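Local coordinates for protein N(2),N(2)-dimethylguanosine tRNA methyltransferase (Pyrococcus horikoshii, PDB 2DUL) that probably dimethylates the N2 of guanine 26 in a number of tRNAs, taking both methyl groups from S-adenosyl-L-methionine, at residues E260-Q263 with P267-P270; D166-P169 with A173-R176; L42-N47 with V291-S296. All blocks are in the same frame, centred on the assembly; numbering follows the deposited sequence.

Interaction 1: residues E260-Q263 with P267-P270; sequences ELEQ and PTRP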
ATOM      1  N   GLU A 260      21.911   2.785  -9.766  1.00 21.71           N
ATOM      2  CA  GLU A 260      22.253   1.527 -10.425  1.00 22.89           C
ATOM      3  C   GLU A 260      21.393   0.468  -9.754  1.00 22.17           C
ATOM      4  O   GLU A 260      21.083   0.580  -8.566  1.00 20.38           O
ATOM      5  CB  GLU A 260      23.727   1.172 -10.211  1.00 24.00           C
ATOM      6  CG  GLU A 260      24.704   2.308 -10.463  1.00 29.16           C
ATOM      7  CD  GLU A 260      26.142   1.912 -10.172  1.00 31.99           C
ATOM      8  OE1 GLU A 260      26.355   0.987  -9.356  1.00 29.37           O
ATOM      9  OE2 GLU A 260      27.057   2.534 -10.752  1.00 34.85           O
ATOM     10  N   LEU A 261      21.011  -0.558 -10.502  1.00 19.38           N
ATOM     11  CA  LEU A 261      20.190  -1.617  -9.941  1.00 20.77           C
ATOM     12  C   LEU A 261      20.937  -2.942  -9.962  1.00 20.83           C
ATOM     13  O   LEU A 261      21.677  -3.229 -10.899  1.00 19.20           O
ATOM     14  CB  LEU A 261      18.897  -1.776 -10.747  1.00 20.55           C
ATOM     15  CG  LEU A 261      18.061  -0.522 -11.014  1.00 23.30           C
ATOM     16  CD1 LEU A 261      16.905  -0.884 -11.939  1.00 21.78           C
ATOM     17  CD2 LEU A 261      17.552   0.056  -9.698  1.00 20.04           C
ATOM     18  N   GLU A 262      20.756  -3.742  -8.919  1.00 19.60           N
ATOM     19  CA  GLU A 262      21.384  -5.050  -8.882  1.00 21.47           C
ATOM     20  C   GLU A 262      20.364  -6.068  -8.414  1.00 22.02           C
ATOM     21  O   GLU A 262      19.923  -6.042  -7.266  1.00 19.93           O
ATOM     22  CB  GLU A 262      22.602  -5.079  -7.956  1.00 21.13           C
ATOM     23  CG  GLU A 262      23.180  -6.484  -7.820  1.00 23.54           C
ATOM     24  CD  GLU A 262      24.505  -6.524  -7.093  1.00 24.53           C
ATOM     25  OE1 GLU A 262      24.669  -5.800  -6.088  1.00 24.23           O
ATOM     26  OE2 GLU A 262      25.384  -7.296  -7.523  1.00 25.99           O
ATOM     27  N   GLN A 263      19.980  -6.964  -9.314  1.00 22.81           N
ATOM     28  CA  GLN A 263      19.006  -7.981  -8.970  1.00 25.85           C
ATOM     29  C   GLN A 263      19.756  -9.142  -8.336  1.00 25.96           C
ATOM     30  O   GLN A 263      20.765  -9.604  -8.864  1.00 29.99           O
ATOM     31  CB  GLN A 263      18.252  -8.439 -10.221  1.00 29.69           C
ATOM     32  CG  GLN A 263      16.842  -8.936  -9.935  1.00 34.94           C
ATOM     33  CD  GLN A 263      15.988  -9.026 -11.190  1.00 39.20           C
ATOM     34  OE1 GLN A 263      15.940  -8.089 -11.991  1.00 40.22           O
ATOM     35  NE2 GLN A 263      15.299 -10.152 -11.360  1.00 41.35           N
ATOM     36  N   PRO A 267      23.641  -8.141  -2.296  1.00 18.69           N
ATOM     37  CA  PRO A 267      24.378  -7.203  -3.146  1.00 18.24           C
ATOM     38  C   PRO A 267      25.824  -7.696  -3.270  1.00 19.76           C
ATOM     39  O   PRO A 267      26.256  -8.550  -2.492  1.00 19.96           O
ATOM     40  CB  PRO A 267      24.274  -5.893  -2.371  1.00 17.97           C
ATOM     41  CG  PRO A 267      24.358  -6.366  -0.945  1.00 17.93           C
ATOM     42  CD  PRO A 267      23.472  -7.606  -0.929  1.00 16.91           C
ATOM     43  N   THR A 268      26.575  -7.171  -4.232  1.00 20.68           N
ATOM     44  CA  THR A 268      27.959  -7.611  -4.405  1.00 21.93           C
ATOM     45  C   THR A 268      28.957  -6.456  -4.432  1.00 22.89           C
ATOM     46  O   THR A 268      30.137  -6.650  -4.740  1.00 22.71           O
ATOM     47  CB  THR A 268      28.112  -8.419  -5.700  1.00 22.22           C
ATOM     48  OG1 THR A 268      27.856  -7.570  -6.824  1.00 24.21           O
ATOM     49  CG2 THR A 268      27.127  -9.581  -5.715  1.00 23.04           C
ATOM     50  N   ARG A 269      28.478  -5.262  -4.100  1.00 23.61           N
ATOM     51  CA  ARG A 269      29.308  -4.064  -4.084  1.00 24.26           C
ATOM     52  C   ARG A 269      28.974  -3.243  -2.840  1.00 23.84           C
ATOM     53  O   ARG A 269      27.895  -3.381  -2.264  1.00 24.33           O
ATOM     54  CB  ARG A 269      29.058  -3.227  -5.346  1.00 27.38           C
ATOM     55  CG  ARG A 269      29.284  -3.983  -6.647  1.00 30.21           C
ATOM     56  CD  ARG A 269      29.399  -3.037  -7.844  1.00 34.09           C
ATOM     57  NE  ARG A 269      28.158  -2.326  -8.157  1.00 33.90           N
ATOM     58  CZ  ARG A 269      27.083  -2.882  -8.710  1.00 36.40           C
ATOM     59  NH1 ARG A 269      27.075  -4.174  -9.018  1.00 35.04           N
ATOM     60  NH2 ARG A 269      26.015  -2.138  -8.969  1.00 36.22           N
ATOM     61  N   PRO A 270      29.896  -2.369  -2.412  1.00 23.76           N
ATOM     62  CA  PRO A 270      29.638  -1.555  -1.221  1.00 23.27           C
ATOM     63  C   PRO A 270      28.572  -0.476  -1.379  1.00 22.13           C
ATOM     64  O   PRO A 270      28.207  -0.090  -2.496  1.00 20.24           O
ATOM     65  CB  PRO A 270      31.021  -0.980  -0.890  1.00 24.50           C
ATOM     66  CG  PRO A 270      31.676  -0.875  -2.228  1.00 25.01           C
ATOM     67  CD  PRO A 270      31.262  -2.149  -2.925  1.00 24.51           C
TER
HETATM   68  O   HOH W   1      28.418   0.207  -7.790  1.00 29.66           O
HETATM   69  O   HOH W   2      24.227  -3.963 -10.819  1.00 30.51           O
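The carboxylate of E262 reaches across to the loop at P267-T268 and is held there by both oxygens. E262 OE2 offers its syn lone pair to the hydroxyl of T268, which donates through OG1 at 2.6 Å; E262 OE1 accepts from T268 N at 3.0 Å, the donor lying 28° out of the carboxylate plane. CG of E262 stands anti to the backbone N (chi1 175°) and the chain runs on extended. R269 folds back toward the same strand, bent at chi3, with its guanidinium between two acids. R269 NH2 forms a salt bridge to E260 OE1 at 3.2 Å, the carboxylate and guanidinium planes turned 58° apart. Toward E262 the pairing is long and purely electrostatic: E262 OE2 lies 3.9 Å from R269 NH1, well out of the guanidinium plane. Two waters sit in that plane at its edge, one joining NE to E260 OE1, the other NH2 to L261 O. Losing E262 to an alanine is likely to leave T268 OG1 without its acceptor and R269 short of one negative neighbour. Y251 adds a hydrogen bond to E262 OE1 and a cation-pi contact to R269. This surface salt-bridge network ties an edge strand of a three-stranded antiparallel sheet to the following loop.

Interaction 2: residues D166-P169 with A173-R176; sequences DGAP and AHPR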
ATOM      1  N   ASP A 166       4.427   5.259   9.725  1.00 40.69           N
ATOM      2  CA  ASP A 166       5.689   5.875  10.107  1.00 41.89           C
ATOM      3  C   ASP A 166       6.715   5.767   8.984  1.00 41.39           C
ATOM      4  O   ASP A 166       7.390   4.747   8.832  1.00 41.46           O
ATOM      5  CB  ASP A 166       6.229   5.232  11.388  1.00 43.25           C
ATOM      6  CG  ASP A 166       7.460   5.942  11.919  1.00 44.36           C
ATOM      7  OD1 ASP A 166       7.652   7.128  11.575  1.00 44.98           O
ATOM      8  OD2 ASP A 166       8.225   5.319  12.686  1.00 44.16           O
ATOM      9  N   GLY A 167       6.823   6.834   8.197  1.00 41.20           N
ATOM     10  CA  GLY A 167       7.760   6.854   7.090  1.00 39.49           C
ATOM     11  C   GLY A 167       9.161   7.292   7.474  1.00 39.49           C
ATOM     12  O   GLY A 167      10.023   7.432   6.610  1.00 39.30           O
ATOM     13  N   ALA A 168       9.394   7.512   8.765  1.00 37.64           N
ATOM     14  CA  ALA A 168      10.710   7.932   9.235  1.00 36.03           C
ATOM     15  C   ALA A 168      11.751   6.848   8.947  1.00 34.98           C
ATOM     16  O   ALA A 168      12.846   7.141   8.465  1.00 34.83           O
ATOM     17  CB  ALA A 168      10.665   8.239  10.730  1.00 35.13           C
ATOM     18  N   PRO A 169      11.426   5.579   9.247  1.00 33.11           N
ATOM     19  CA  PRO A 169      12.417   4.541   8.968  1.00 32.33           C
ATOM     20  C   PRO A 169      12.458   4.173   7.484  1.00 29.19           C
ATOM     21  O   PRO A 169      13.525   3.908   6.936  1.00 28.79           O
ATOM     22  CB  PRO A 169      11.964   3.385   9.860  1.00 32.80           C
ATOM     23  CG  PRO A 169      10.480   3.530   9.847  1.00 35.14           C
ATOM     24  CD  PRO A 169      10.282   5.026   9.995  1.00 33.68           C
ATOM     25  N   ALA A 173      15.288   8.503   7.431  1.00 28.91           N
ATOM     26  CA  ALA A 173      15.562   9.402   8.551  1.00 29.72           C
ATOM     27  C   ALA A 173      16.020   8.620   9.787  1.00 30.40           C
ATOM     28  O   ALA A 173      16.932   9.048  10.496  1.00 31.22           O
ATOM     29  CB  ALA A 173      14.322  10.226   8.882  1.00 30.91           C
ATOM     30  N   HIS A 174      15.378   7.478  10.034  1.00 29.66           N
ATOM     31  CA  HIS A 174      15.704   6.609  11.166  1.00 30.10           C
ATOM     32  C   HIS A 174      16.210   5.271  10.621  1.00 29.25           C
ATOM     33  O   HIS A 174      15.491   4.270  10.640  1.00 26.51           O
ATOM     34  CB  HIS A 174      14.458   6.363  12.026  1.00 33.27           C
ATOM     35  CG  HIS A 174      13.909   7.597  12.677  1.00 36.87           C
ATOM     36  ND1 HIS A 174      12.786   7.577  13.478  1.00 38.61           N
ATOM     37  CD2 HIS A 174      14.328   8.885  12.652  1.00 38.31           C
ATOM     38  CE1 HIS A 174      12.539   8.798  13.918  1.00 39.71           C
ATOM     39  NE2 HIS A 174      13.461   9.610  13.431  1.00 38.29           N
ATOM     40  N   PRO A 175      17.463   5.237  10.142  1.00 28.03           N
ATOM     41  CA  PRO A 175      18.060   4.021   9.581  1.00 27.71           C
ATOM     42  C   PRO A 175      18.117   2.806  10.500  1.00 27.47           C
ATOM     43  O   PRO A 175      17.818   1.691  10.068  1.00 26.49           O
ATOM     44  CB  PRO A 175      19.447   4.490   9.145  1.00 27.86           C
ATOM     45  CG  PRO A 175      19.765   5.557  10.148  1.00 29.29           C
ATOM     46  CD  PRO A 175      18.463   6.315  10.242  1.00 28.33           C
ATOM     47  N   ARG A 176      18.500   3.006  11.757  1.00 27.03           N
ATOM     48  CA  ARG A 176      18.583   1.883  12.684  1.00 26.43           C
ATOM     49  C   ARG A 176      17.220   1.242  12.894  1.00 24.22           C
ATOM     50  O   ARG A 176      17.103   0.018  12.950  1.00 21.80           O
ATOM     51  CB  ARG A 176      19.175   2.334  14.021  1.00 29.93           C
ATOM     52  CG  ARG A 176      20.553   2.940  13.862  1.00 33.93           C
ATOM     53  CD  ARG A 176      21.366   2.872  15.131  1.00 37.98           C
ATOM     54  NE  ARG A 176      22.677   3.475  14.921  1.00 44.96           N
ATOM     55  CZ  ARG A 176      23.736   3.265  15.695  1.00 48.11           C
ATOM     56  NH1 ARG A 176      23.651   2.456  16.743  1.00 48.99           N
ATOM     57  NH2 ARG A 176      24.884   3.873  15.419  1.00 48.44           N
TER
HETATM   58  O   HOH W   3      11.294   5.225  13.981  1.00 37.56           O
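A168 and H174 meet twice, through backbone and side chain, and this pair forms the close-packed part of the contact. H174 N donates to A168 O at 3.0 Å with an N-H...O angle of 161°, approaching from above the carbonyl plane. The methyl of A168 lies under the imidazole in a CH-pi contact, A168 CB 3.7 Å from the centroid of the H174 ring and somewhat toward the rim, nearest to ND1. With CG anti to the carbonyl carbon (chi1 -64°), the ring of H174 folds back over that methyl. Beside it, P169 CA makes a CA-H...O contact of 3.5 Å with H174 O, and A173 CB rests at 3.4 Å from A168 O, so A168 O is flanked by carbon as well as bonded.

The other part is looser and bridged by water. D166 does not touch H174 directly: a water lies in the plane of the ring, 2.8 Å from H174 ND1, and gives D166 OD2 a weak hydrogen bond. D166 is also the N-cap of the short helix, its OD1 taking a weak capping bond from A168 N at 3.3 Å. H174 occupies the N-cap position of the next helix.

The contact thus draws the short helix 167-170, which follows sheet strand 158-164, against the start of helix 175-182, while P169 packs on A177, C178 and Y182 of that second helix.

Interaction 3: residues L42-N47 with V291-S296; sequences LLNILN and VKEAES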
ATOM      1  N   LEU A  42     -10.746  -1.113  -5.270  1.00 22.24           N
ATOM      2  CA  LEU A  42     -10.049  -2.357  -5.557  1.00 22.61           C
ATOM      3  C   LEU A  42     -10.914  -3.582  -5.289  1.00 22.00           C
ATOM      4  O   LEU A  42     -10.976  -4.497  -6.112  1.00 22.94           O
ATOM      5  CB  LEU A  42      -8.760  -2.444  -4.730  1.00 22.20           C
ATOM      6  CG  LEU A  42      -7.905  -3.696  -4.964  1.00 26.00           C
ATOM      7  CD1 LEU A  42      -7.530  -3.788  -6.439  1.00 24.67           C
ATOM      8  CD2 LEU A  42      -6.654  -3.649  -4.094  1.00 24.57           C
ATOM      9  N   LEU A  43     -11.584  -3.600  -4.142  1.00 21.41           N
ATOM     10  CA  LEU A  43     -12.422  -4.735  -3.788  1.00 23.21           C
ATOM     11  C   LEU A  43     -13.571  -4.938  -4.768  1.00 23.91           C
ATOM     12  O   LEU A  43     -14.048  -6.059  -4.943  1.00 24.16           O
ATOM     13  CB  LEU A  43     -12.955  -4.588  -2.356  1.00 22.99           C
ATOM     14  CG  LEU A  43     -12.108  -5.255  -1.260  1.00 25.18           C
ATOM     15  CD1 LEU A  43     -10.637  -4.932  -1.439  1.00 25.53           C
ATOM     16  CD2 LEU A  43     -12.602  -4.802   0.104  1.00 24.68           C
ATOM     17  N   ASN A  44     -14.007  -3.860  -5.412  1.00 23.76           N
ATOM     18  CA  ASN A  44     -15.088  -3.951  -6.384  1.00 26.08           C
ATOM     19  C   ASN A  44     -14.600  -4.564  -7.690  1.00 27.55           C
ATOM     20  O   ASN A  44     -15.394  -4.864  -8.582  1.00 28.99           O
ATOM     21  CB  ASN A  44     -15.695  -2.570  -6.629  1.00 26.95           C
ATOM     22  CG  ASN A  44     -16.832  -2.266  -5.676  1.00 27.73           C
ATOM     23  OD1 ASN A  44     -17.909  -2.849  -5.786  1.00 26.91           O
ATOM     24  ND2 ASN A  44     -16.597  -1.366  -4.726  1.00 28.57           N
ATOM     25  N   ILE A  45     -13.288  -4.754  -7.793  1.00 27.18           N
ATOM     26  CA  ILE A  45     -12.687  -5.360  -8.972  1.00 27.90           C
ATOM     27  C   ILE A  45     -12.327  -6.805  -8.648  1.00 28.16           C
ATOM     28  O   ILE A  45     -12.653  -7.718  -9.405  1.00 27.01           O
ATOM     29  CB  ILE A  45     -11.397  -4.617  -9.404  1.00 30.33           C
ATOM     30  CG1 ILE A  45     -11.719  -3.164  -9.764  1.00 31.69           C
ATOM     31  CG2 ILE A  45     -10.756  -5.324 -10.591  1.00 30.24           C
ATOM     32  CD1 ILE A  45     -12.718  -3.017 -10.889  1.00 33.79           C
ATOM     33  N   LEU A  46     -11.666  -7.007  -7.510  1.00 27.24           N
ATOM     34  CA  LEU A  46     -11.240  -8.343  -7.096  1.00 27.03           C
ATOM     35  C   LEU A  46     -12.328  -9.190  -6.445  1.00 26.77           C
ATOM     36  O   LEU A  46     -12.256 -10.418  -6.473  1.00 24.67           O
ATOM     37  CB  LEU A  46     -10.019  -8.236  -6.179  1.00 28.49           C
ATOM     38  CG  LEU A  46      -8.679  -8.166  -6.926  1.00 31.70           C
ATOM     39  CD1 LEU A  46      -8.794  -7.268  -8.146  1.00 33.63           C
ATOM     40  CD2 LEU A  46      -7.595  -7.666  -5.987  1.00 31.23           C
ATOM     41  N   ASN A  47     -13.321  -8.539  -5.850  1.00 26.09           N
ATOM     42  CA  ASN A  47     -14.454  -9.242  -5.241  1.00 26.73           C
ATOM     43  C   ASN A  47     -14.162 -10.284  -4.154  1.00 25.53           C
ATOM     44  O   ASN A  47     -14.752 -11.367  -4.163  1.00 22.62           O
ATOM     45  CB  ASN A  47     -15.274  -9.923  -6.344  1.00 28.92           C
ATOM     46  CG  ASN A  47     -15.629  -8.985  -7.481  1.00 32.31           C
ATOM     47  OD1 ASN A  47     -15.873  -9.429  -8.604  1.00 35.73           O
ATOM     48  ND2 ASN A  47     -15.673  -7.687  -7.198  1.00 32.86           N
ATOM     49  N   VAL A 291      -9.486   2.894 -12.298  1.00 27.66           N
ATOM     50  CA  VAL A 291      -9.812   4.260 -12.695  1.00 28.46           C
ATOM     51  C   VAL A 291     -11.266   4.312 -13.152  1.00 29.15           C
ATOM     52  O   VAL A 291     -12.014   5.218 -12.780  1.00 29.16           O
ATOM     53  CB  VAL A 291      -8.905   4.747 -13.852  1.00 29.84           C
ATOM     54  CG1 VAL A 291      -9.402   6.093 -14.377  1.00 31.27           C
ATOM     55  CG2 VAL A 291      -7.472   4.881 -13.363  1.00 27.87           C
ATOM     56  N   LYS A 292     -11.657   3.320 -13.945  1.00 29.49           N
ATOM     57  CA  LYS A 292     -13.009   3.229 -14.481  1.00 32.32           C
ATOM     58  C   LYS A 292     -14.029   2.949 -13.380  1.00 32.93           C
ATOM     59  O   LYS A 292     -15.091   3.575 -13.330  1.00 32.92           O
ATOM     60  CB  LYS A 292     -13.055   2.132 -15.551  1.00 34.68           C
ATOM     61  CG  LYS A 292     -14.343   2.060 -16.361  1.00 40.03           C
ATOM     62  CD  LYS A 292     -15.430   1.288 -15.636  1.00 42.90           C
ATOM     63  CE  LYS A 292     -16.616   1.035 -16.549  1.00 44.10           C
ATOM     64  NZ  LYS A 292     -17.652   0.205 -15.870  1.00 46.23           N
ATOM     65  N   GLU A 293     -13.703   2.006 -12.501  1.00 31.97           N
ATOM     66  CA  GLU A 293     -14.597   1.655 -11.403  1.00 32.97           C
ATOM     67  C   GLU A 293     -14.795   2.859 -10.487  1.00 32.61           C
ATOM     68  O   GLU A 293     -15.906   3.123 -10.024  1.00 32.16           O
ATOM     69  CB  GLU A 293     -14.019   0.490 -10.594  1.00 33.41           C
ATOM     70  CG  GLU A 293     -14.889   0.062  -9.411  1.00 37.13           C
ATOM     71  CD  GLU A 293     -16.182  -0.615  -9.840  1.00 40.32           C
ATOM     72  OE1 GLU A 293     -17.034  -0.891  -8.966  1.00 40.71           O
ATOM     73  OE2 GLU A 293     -16.343  -0.882 -11.049  1.00 41.26           O
ATOM     74  N   ALA A 294     -13.713   3.587 -10.232  1.00 31.85           N
ATOM     75  CA  ALA A 294     -13.772   4.757  -9.368  1.00 34.69           C
ATOM     76  C   ALA A 294     -14.702   5.818  -9.947  1.00 36.64           C
ATOM     77  O   ALA A 294     -15.437   6.481  -9.213  1.00 36.17           O
ATOM     78  CB  ALA A 294     -12.379   5.335  -9.174  1.00 33.82           C
ATOM     79  N   GLU A 295     -14.662   5.977 -11.266  1.00 37.76           N
ATOM     80  CA  GLU A 295     -15.503   6.958 -11.940  1.00 41.36           C
ATOM     81  C   GLU A 295     -16.990   6.626 -11.830  1.00 42.55           C
ATOM     82  O   GLU A 295     -17.823   7.525 -11.718  1.00 43.16           O
ATOM     83  CB  GLU A 295     -15.110   7.065 -13.416  1.00 43.03           C
ATOM     84  CG  GLU A 295     -13.736   7.661 -13.644  1.00 47.53           C
ATOM     85  CD  GLU A 295     -13.358   7.716 -15.107  1.00 49.94           C
ATOM     86  OE1 GLU A 295     -13.248   6.642 -15.735  1.00 53.16           O
ATOM     87  OE2 GLU A 295     -13.176   8.833 -15.631  1.00 52.40           O
ATOM     88  N   SER A 296     -17.320   5.336 -11.855  1.00 42.81           N
ATOM     89  CA  SER A 296     -18.710   4.897 -11.775  1.00 43.63           C
ATOM     90  C   SER A 296     -19.186   4.630 -10.347  1.00 44.37           C
ATOM     91  O   SER A 296     -20.268   4.079 -10.141  1.00 45.46           O
ATOM     92  CB  SER A 296     -18.911   3.635 -12.614  1.00 44.64           C
ATOM     93  OG  SER A 296     -18.208   2.539 -12.052  1.00 45.45           O
TER
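E293 supplies one side of this contact, laying its chain against N44 and I45. Its OE1 comes within 3.2 Å of N44 CB, a contact of oxygen with carbon, while CG of E293 lies 3.9 Å from the same CB. The two side chains cross at about a right angle, with the amide and carboxylate planes 30° apart. I45 reaches over with the end of its longer branch: I45 CD1 touches E293 CB at 3.8 Å, the two side chains running antiparallel alongside each other. No hydrogen bond crosses between the segments, so the touch is van der Waals contact.

One shell out, torsions and outside bonds position these groups. In E293, CG is anti to the backbone N (chi1 179°) and the chain then bends at chi2 (70°), turning the carboxylate toward N44. N44 ND2 is bonded to V40 O, one turn back on its helix, and to E68 O at the end of helix 60-68. Other bonds close the helix ends: L43 O accepts from both N47 N at 2.7 Å and N47 ND2 at 3.2 Å, N47 having positive phi. S296, just past the partner helix, returns OG to E293 O at 3.1 Å.

Helix 33-46 and helix 284-295 thus meet near their C-terminal ends. L42 packs on I286 and M290 of the latter and on I218 of strand 213-223, while A294 faces helix 302-314.

The three contacts are separate, and each joins different parts of one chain. Interaction 3 spans the longest interval of sequence, and interactions 2 and 1 follow one another within the loop it closes. Interactions 1 and 2 have centres about 22 Å apart and do not touch; interaction 3 lies on the opposite side of the chain's centre from both, with centres about 38 Å from interaction 1 and about 33 Å from interaction 2. It is also nearest to a predicted cofactor site: the N44 side chain is about 11 Å from that of R36, a residue predicted to bind S-adenosyl-L-methionine on the same helix. Interactions 1 and 2 lie away from the predicted cofactor-binding residues.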